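Local coordinates for replicase polyprotein 1a (Avian infectious bronchitis virus, PDB 3LD1) that is of unknown function in its nsp2 part, one of the products that proteolysis releases from the coronavirus polyprotein, at residues T79-L82 against A83-E86; G90-P93 against F94-K97; K103-C106 against Q107-L110. The protein carries 3 engineered substitutions. All blocks are in the same frame, centred on the assembly; numbering follows the deposited sequence.

Contact 1. Residues T79-L82 against A83-E86; sequences TSKL and ADLE
The backbone amide of K81 donates to the carboxylate of D84, with K81 N to D84 OD2 at 2.8 Å and an N-H...acceptor angle of 158°. OD2 uses its anti lone pair, the one facing away from OD1. D84 CG stands anti to its own carbonyl carbon (chi1 -57°), which turns the carboxylate back over the start of the helix. A firm backbone bond follows, from E86 N to L82 O at 2.8 Å. K81 O receives two weak bonds, from D84 N and L85 N. The K81 chain runs alongside D84, but K81 NZ stays 6.5 Å from D84 OD2. E86 OE1 forms a salt bridge with R96, while E86 OE2 lies 3.3 Å from L82 CD2. L82 CD1 also meets L85 CD2 at 3.4 Å. L82 packs on R96 and R99 of helix 93-103 as well, and the buried L85 on Y22. The negative charge of D84 in the first turn probably suits the helix dipole. K81 is the N-cap of helix 82-89, and D84 supplies one half of a capping box, the third helical residue accepting from the N-cap amide.

Contact 2. Residues G90-P93 against F94-K97; sequences GVSP and FARK
S92 and A95 meet because S92 OG is placed anti to the S92 backbone N (chi1 166°), which swings the hydroxyl toward the first turn of the helix. There OG accepts from A95 N at 3.2 Å, and the N-H...acceptor angle of 168° makes the bond nearly straight. R96 has its CG beside its own backbone N, and its chain is bent at chi3. This carries the guanidinium past V91, and the two side chains cross at about a right angle. V91 CG1 sits 3.4 Å above one face of the guanidinium, displaced toward the rim. The same methyl touches the aliphatic part, with V91 CG1 to R96 CD at 3.6 Å. V91 CG2 lies farther off, near CZ and NH2 of R96. E86, the salt-bridge partner of the guanidinium, probably helps fix it over V91.

Two backbone bonds wind the first turn. R96 N bonds to S92 O at 3.1 Å, and K97 N bonds to P93 O at 3.0 Å. K97 CG lies 3.4 Å from P93 O, while K97 NZ reaches E130 in a salt bridge. S92 CB also packs on A95 CB, at 3.7 Å. The F94 ring leads away from the loop, meets F21 with the planes at about 45° and touches helix 128-134.

P93 occupies the first helical position, where its nitrogen has no hydrogen to donate and no helix bond is lost. With S92 as N-cap, bonded through its hydroxyl to the amide three residues on, this is a classic serine N-cap opening helix 93-103 after a short loop.

Contact 3. Residues K103-C106 against Q107-L110; sequences KTAC and QWSL
The W108 indole rests with one face against A105. A105 CA lies 3.5 Å from the centroid of the five-membered ring, 19° off the ring normal, so its C-H meets the ring in a CH-pi contact. A105 CB covers the neighbouring part of the six-membered ring, with CB to W108 CZ2 at 3.6 Å. At the ring edge, in its plane, stands T104 OG1, 2.9 Å from W108 NE1. Both OG1 and NE1 are hydrogen-bonded to L101 O, three residues before T104, and this shared carbonyl gathers the two side chains and anchors the pyrrole side of the indole. W108 CG sits between its backbone N and carbonyl carbon (chi1 54°), which folds the ring back along the preceding turn, across T104, with one face against A105. L115, R118, Q141 and M145 also touch the indole, so the ring ties this turn to helices 112-121 and 140-162.

The segment is the short helix 105-108, a single turn set directly after helix 93-103. T104 is its N-cap residue, but the threonine side chain makes no capping bond. T104 O accepts from W108 N at 3.1 Å, though the modelled position of this oxygen is less certain.

A105 O accepts twice from one residue. S109 N approaches it at 3.0 Å, tilted from the carbonyl plane. S109 OG donates to A105 O at 2.7 Å from well above that plane, 47° out of it. S109 OG lies between its own N and carbonyl carbon, which bends the hydroxyl back onto the turn. Two bonds from S109 thus grip this one carbonyl oxygen where the helix ends.

The three contacts follow one another along the chain, all on the same side of its centre. Contact 1 opens helix 82-89, contact 2 opens helix 93-103, and contact 3 forms the short helix 105-108 just after it. The centres of contacts 1 and 2 lie about 12 Å apart. These two touch directly through the E86-R96 salt bridge, which joins the successive helices, with L82 packed on R96 beside it. Contact 3 lies about 22 Å from contact 1 and about 20 Å from contact 2, centre to centre, and touches neither. This run of helices follows the N-terminal mixed sheet and leads toward the helical middle of this elongated nsp2 fragment.

Contact 1. Residues T79-L82 against A83-E86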
loop_
_atom_site.group_PDB
_atom_site.type_symbol
_atom_site.label_atom_id
_atom_site.label_comp_id
_atom_site.label_asym_id
_atom_site.label_seq_id
_atom_site.Cartn_x
_atom_site.Cartn_y
_atom_site.Cartn_z
ATOM N N THR A 79 19.390 29.854 11.919
ATOM C CA THR A 79 18.674 30.681 12.901
ATOM C C THR A 79 17.656 31.691 12.310
ATOM O O THR A 79 16.963 32.406 13.066
ATOM C CB THR A 79 19.714 31.369 13.791
ATOM O OG1 THR A 79 20.843 31.744 12.990
ATOM C CG2 THR A 79 20.195 30.372 14.879
ATOM N N SER A 80 17.526 31.713 10.978
ATOM C CA SER A 80 16.566 32.583 10.313
ATOM C C SER A 80 15.121 32.340 10.728
ATOM O O SER A 80 14.792 31.203 11.095
ATOM C CB SER A 80 16.630 32.322 8.838
ATOM O OG SER A 80 17.926 32.534 8.435
ATOM N N LYS A 81 14.253 33.354 10.598
ATOM C CA LYS A 81 12.828 33.275 10.963
ATOM C C LYS A 81 11.970 33.251 9.718
ATOM O O LYS A 81 12.497 33.297 8.625
ATOM C CB LYS A 81 12.402 34.489 11.798
ATOM C CG LYS A 81 13.020 34.586 13.164
ATOM C CD LYS A 81 12.383 33.597 14.162
ATOM C CE LYS A 81 13.264 32.331 14.254
ATOM N NZ LYS A 81 14.055 32.374 15.498
ATOM N N LEU A 82 10.644 33.176 9.877
ATOM C CA LEU A 82 9.783 33.388 8.705
ATOM C C LEU A 82 10.074 34.757 8.085
ATOM O O LEU A 82 10.053 34.890 6.865
ATOM C CB LEU A 82 8.268 33.278 9.018
ATOM C CG LEU A 82 7.372 33.281 7.732
ATOM C CD1 LEU A 82 7.863 32.305 6.677
ATOM C CD2 LEU A 82 5.924 33.016 7.873
ATOM N N ALA A 83 10.332 35.751 8.942
ATOM C CA ALA A 83 10.602 37.148 8.550
ATOM C C ALA A 83 11.782 37.241 7.562
ATOM O O ALA A 83 11.701 37.932 6.536
ATOM C CB ALA A 83 10.867 38.009 9.800
ATOM N N ASP A 84 12.862 36.527 7.859
ATOM C CA ASP A 84 14.082 36.567 7.026
ATOM C C ASP A 84 13.849 35.999 5.633
ATOM O O ASP A 84 14.321 36.507 4.612
ATOM C CB ASP A 84 15.224 35.891 7.774
ATOM C CG ASP A 84 15.483 36.561 9.161
ATOM O OD1 ASP A 84 15.794 37.800 9.177
ATOM O OD2 ASP A 84 15.331 35.903 10.223
ATOM N N LEU A 85 13.014 34.989 5.636
ATOM C CA LEU A 85 12.509 34.329 4.490
ATOM C C LEU A 85 11.635 35.219 3.658
ATOM O O LEU A 85 11.800 35.263 2.433
ATOM C CB LEU A 85 11.676 33.161 5.001
ATOM C CG LEU A 85 11.282 32.046 4.079
ATOM C CD1 LEU A 85 12.464 31.297 3.634
ATOM C CD2 LEU A 85 10.483 31.121 4.897
ATOM N N GLU A 86 10.716 35.932 4.305
ATOM C CA GLU A 86 9.789 36.748 3.547
ATOM C C GLU A 86 10.541 37.896 2.909
ATOM O O GLU A 86 10.146 38.386 1.846
ATOM C CB GLU A 86 8.642 37.230 4.417
ATOM C CG GLU A 86 7.663 36.113 4.626
ATOM C CD GLU A 86 6.530 36.427 5.539
ATOM O OE1 GLU A 86 6.433 37.567 5.982
ATOM O OE2 GLU A 86 5.705 35.531 5.807
#

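Contact 2. Residues G90-P93 against F94-K97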
loop_
_atom_site.group_PDB
_atom_site.type_symbol
_atom_site.label_atom_id
_atom_site.label_comp_id
_atom_site.label_asym_id
_atom_site.label_seq_id
_atom_site.Cartn_x
_atom_site.Cartn_y
_atom_site.Cartn_z
ATOM N N GLY A 90 9.203 36.961 -0.539
ATOM C CA GLY A 90 7.875 37.523 -0.490
ATOM C C GLY A 90 7.100 36.607 0.426
ATOM O O GLY A 90 7.699 35.829 1.172
ATOM N N VAL A 91 5.775 36.694 0.368
ATOM C CA VAL A 91 4.889 36.062 1.299
ATOM C C VAL A 91 4.288 34.884 0.576
ATOM O O VAL A 91 3.966 34.981 -0.609
ATOM C CB VAL A 91 3.751 37.005 1.743
ATOM C CG1 VAL A 91 2.763 36.283 2.730
ATOM C CG2 VAL A 91 4.328 38.179 2.444
ATOM N N SER A 92 4.196 33.767 1.313
ATOM C CA SER A 92 3.493 32.579 0.898
ATOM C C SER A 92 2.296 32.386 1.809
ATOM O O SER A 92 2.453 32.271 2.975
ATOM C CB SER A 92 4.405 31.351 0.967
ATOM O OG SER A 92 3.582 30.193 0.858
ATOM N N PRO A 93 1.088 32.345 1.268
ATOM C CA PRO A 93 -0.055 32.323 2.229
ATOM C C PRO A 93 -0.060 30.993 2.996
ATOM O O PRO A 93 -0.284 30.930 4.244
ATOM C CB PRO A 93 -1.333 32.519 1.327
ATOM C CG PRO A 93 -0.803 32.921 -0.095
ATOM C CD PRO A 93 0.672 32.368 -0.160
ATOM N N PHE A 94 0.223 29.941 2.252
ATOM C CA PHE A 94 0.476 28.645 2.858
ATOM C C PHE A 94 1.534 28.653 4.025
ATOM O O PHE A 94 1.210 28.249 5.177
ATOM C CB PHE A 94 0.829 27.652 1.759
ATOM C CG PHE A 94 1.019 26.228 2.238
ATOM C CD1 PHE A 94 0.218 25.670 3.265
ATOM C CD2 PHE A 94 1.968 25.405 1.636
ATOM C CE1 PHE A 94 0.384 24.274 3.684
ATOM C CE2 PHE A 94 2.150 24.042 2.080
ATOM C CZ PHE A 94 1.358 23.496 3.101
ATOM N N ALA A 95 2.766 29.060 3.752
ATOM C CA ALA A 95 3.731 29.200 4.836
ATOM C C ALA A 95 3.084 29.892 6.042
ATOM O O ALA A 95 3.167 29.397 7.139
ATOM C CB ALA A 95 5.002 29.976 4.397
ATOM N N ARG A 96 2.380 30.999 5.850
ATOM C CA ARG A 96 1.823 31.670 7.034
ATOM C C ARG A 96 0.844 30.854 7.820
ATOM O O ARG A 96 0.912 30.907 9.044
ATOM C CB ARG A 96 1.287 33.072 6.768
ATOM C CG ARG A 96 2.388 33.982 6.165
ATOM C CD ARG A 96 1.862 35.397 6.085
ATOM N NE ARG A 96 2.957 36.305 6.324
ATOM C CZ ARG A 96 2.878 37.612 6.159
ATOM N NH1 ARG A 96 1.750 38.151 5.733
ATOM N NH2 ARG A 96 3.932 38.362 6.403
ATOM N N LYS A 97 -0.015 30.082 7.159
ATOM C CA LYS A 97 -0.889 29.196 7.900
ATOM C C LYS A 97 -0.044 28.147 8.652
ATOM O O LYS A 97 -0.318 27.795 9.826
ATOM C CB LYS A 97 -1.876 28.548 6.965
ATOM C CG LYS A 97 -2.651 29.600 6.212
ATOM C CD LYS A 97 -3.944 29.055 5.493
ATOM C CE LYS A 97 -3.599 27.989 4.428
ATOM N NZ LYS A 97 -4.663 27.532 3.360
#

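Contact 3. Residues K103-C106 against Q107-L110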
loop_
_atom_site.group_PDB
_atom_site.type_symbol
_atom_site.label_atom_id
_atom_site.label_comp_id
_atom_site.label_asym_id
_atom_site.label_seq_id
_atom_site.Cartn_x
_atom_site.Cartn_y
_atom_site.Cartn_z
ATOM N N LYS A 103 2.404 27.378 15.876
ATOM C CA LYS A 103 1.990 28.171 16.997
ATOM C C LYS A 103 0.940 27.489 17.870
ATOM O O LYS A 103 1.053 27.513 19.075
ATOM C CB LYS A 103 1.496 29.558 16.537
ATOM C CG LYS A 103 2.495 30.689 16.883
ATOM C CD LYS A 103 2.680 31.810 15.777
ATOM C CE LYS A 103 3.941 32.747 16.106
ATOM N NZ LYS A 103 4.118 33.991 15.218
ATOM N N THR A 104 -0.048 26.830 17.276
ATOM C CA THR A 104 -1.041 26.113 18.059
ATOM C C THR A 104 -0.644 24.672 18.484
ATOM O O THR A 104 -1.460 23.949 19.005
ATOM C CB THR A 104 -2.424 26.114 17.338
ATOM O OG1 THR A 104 -2.345 25.443 16.066
ATOM C CG2 THR A 104 -2.961 27.506 17.181
ATOM N N ALA A 105 0.591 24.226 18.266
ATOM C CA ALA A 105 0.901 22.792 18.565
ATOM C C ALA A 105 0.907 22.582 20.048
ATOM O O ALA A 105 0.586 21.517 20.561
ATOM C CB ALA A 105 2.199 22.383 18.009
ATOM N N CYS A 106 1.248 23.635 20.728
ATOM C CA CYS A 106 1.283 23.584 22.111
ATOM C C CYS A 106 -0.140 23.186 22.588
ATOM O O CYS A 106 -0.284 22.674 23.696
ATOM C CB CYS A 106 1.774 24.930 22.624
ATOM S SG CYS A 106 0.626 26.319 22.225
ATOM N N GLN A 107 -1.173 23.319 21.745
ATOM C CA GLN A 107 -2.472 22.780 22.119
ATOM C C GLN A 107 -2.773 21.498 21.476
ATOM O O GLN A 107 -3.132 20.574 22.176
ATOM C CB GLN A 107 -3.648 23.702 21.832
ATOM C CG GLN A 107 -3.496 25.051 22.466
ATOM C CD GLN A 107 -4.121 26.155 21.587
ATOM O OE1 GLN A 107 -4.818 25.891 20.589
ATOM N NE2 GLN A 107 -3.861 27.384 21.948
ATOM N N TRP A 108 -2.673 21.382 20.155
ATOM C CA TRP A 108 -3.223 20.189 19.513
ATOM C C TRP A 108 -2.337 18.930 19.604
ATOM O O TRP A 108 -2.784 17.802 19.359
ATOM C CB TRP A 108 -3.661 20.494 18.092
ATOM C CG TRP A 108 -2.589 21.129 17.206
ATOM C CD1 TRP A 108 -2.505 22.456 16.857
ATOM C CD2 TRP A 108 -1.467 20.480 16.563
ATOM N NE1 TRP A 108 -1.406 22.676 16.069
ATOM C CE2 TRP A 108 -0.757 21.487 15.852
ATOM C CE3 TRP A 108 -0.982 19.156 16.535
ATOM C CZ2 TRP A 108 0.439 21.204 15.087
ATOM C CZ3 TRP A 108 0.216 18.851 15.782
ATOM C CH2 TRP A 108 0.875 19.866 15.027
ATOM N N SER A 109 -1.091 19.105 19.990
ATOM C CA SER A 109 -0.215 17.972 20.172
ATOM C C SER A 109 -0.108 17.395 21.567
ATOM O O SER A 109 0.690 16.476 21.784
ATOM C CB SER A 109 1.180 18.254 19.635
ATOM O OG SER A 109 1.893 19.178 20.408
ATOM N N LEU A 110 -0.907 17.926 22.490
ATOM C CA LEU A 110 -0.990 17.480 23.912
ATOM C C LEU A 110 -1.081 15.945 24.049
ATOM O O LEU A 110 -0.211 15.369 24.681
ATOM C CB LEU A 110 -2.206 18.168 24.608
ATOM C CG LEU A 110 -1.928 19.403 25.464
ATOM C CD1 LEU A 110 -0.643 20.073 25.063
ATOM C CD2 LEU A 110 -3.091 20.413 25.620
#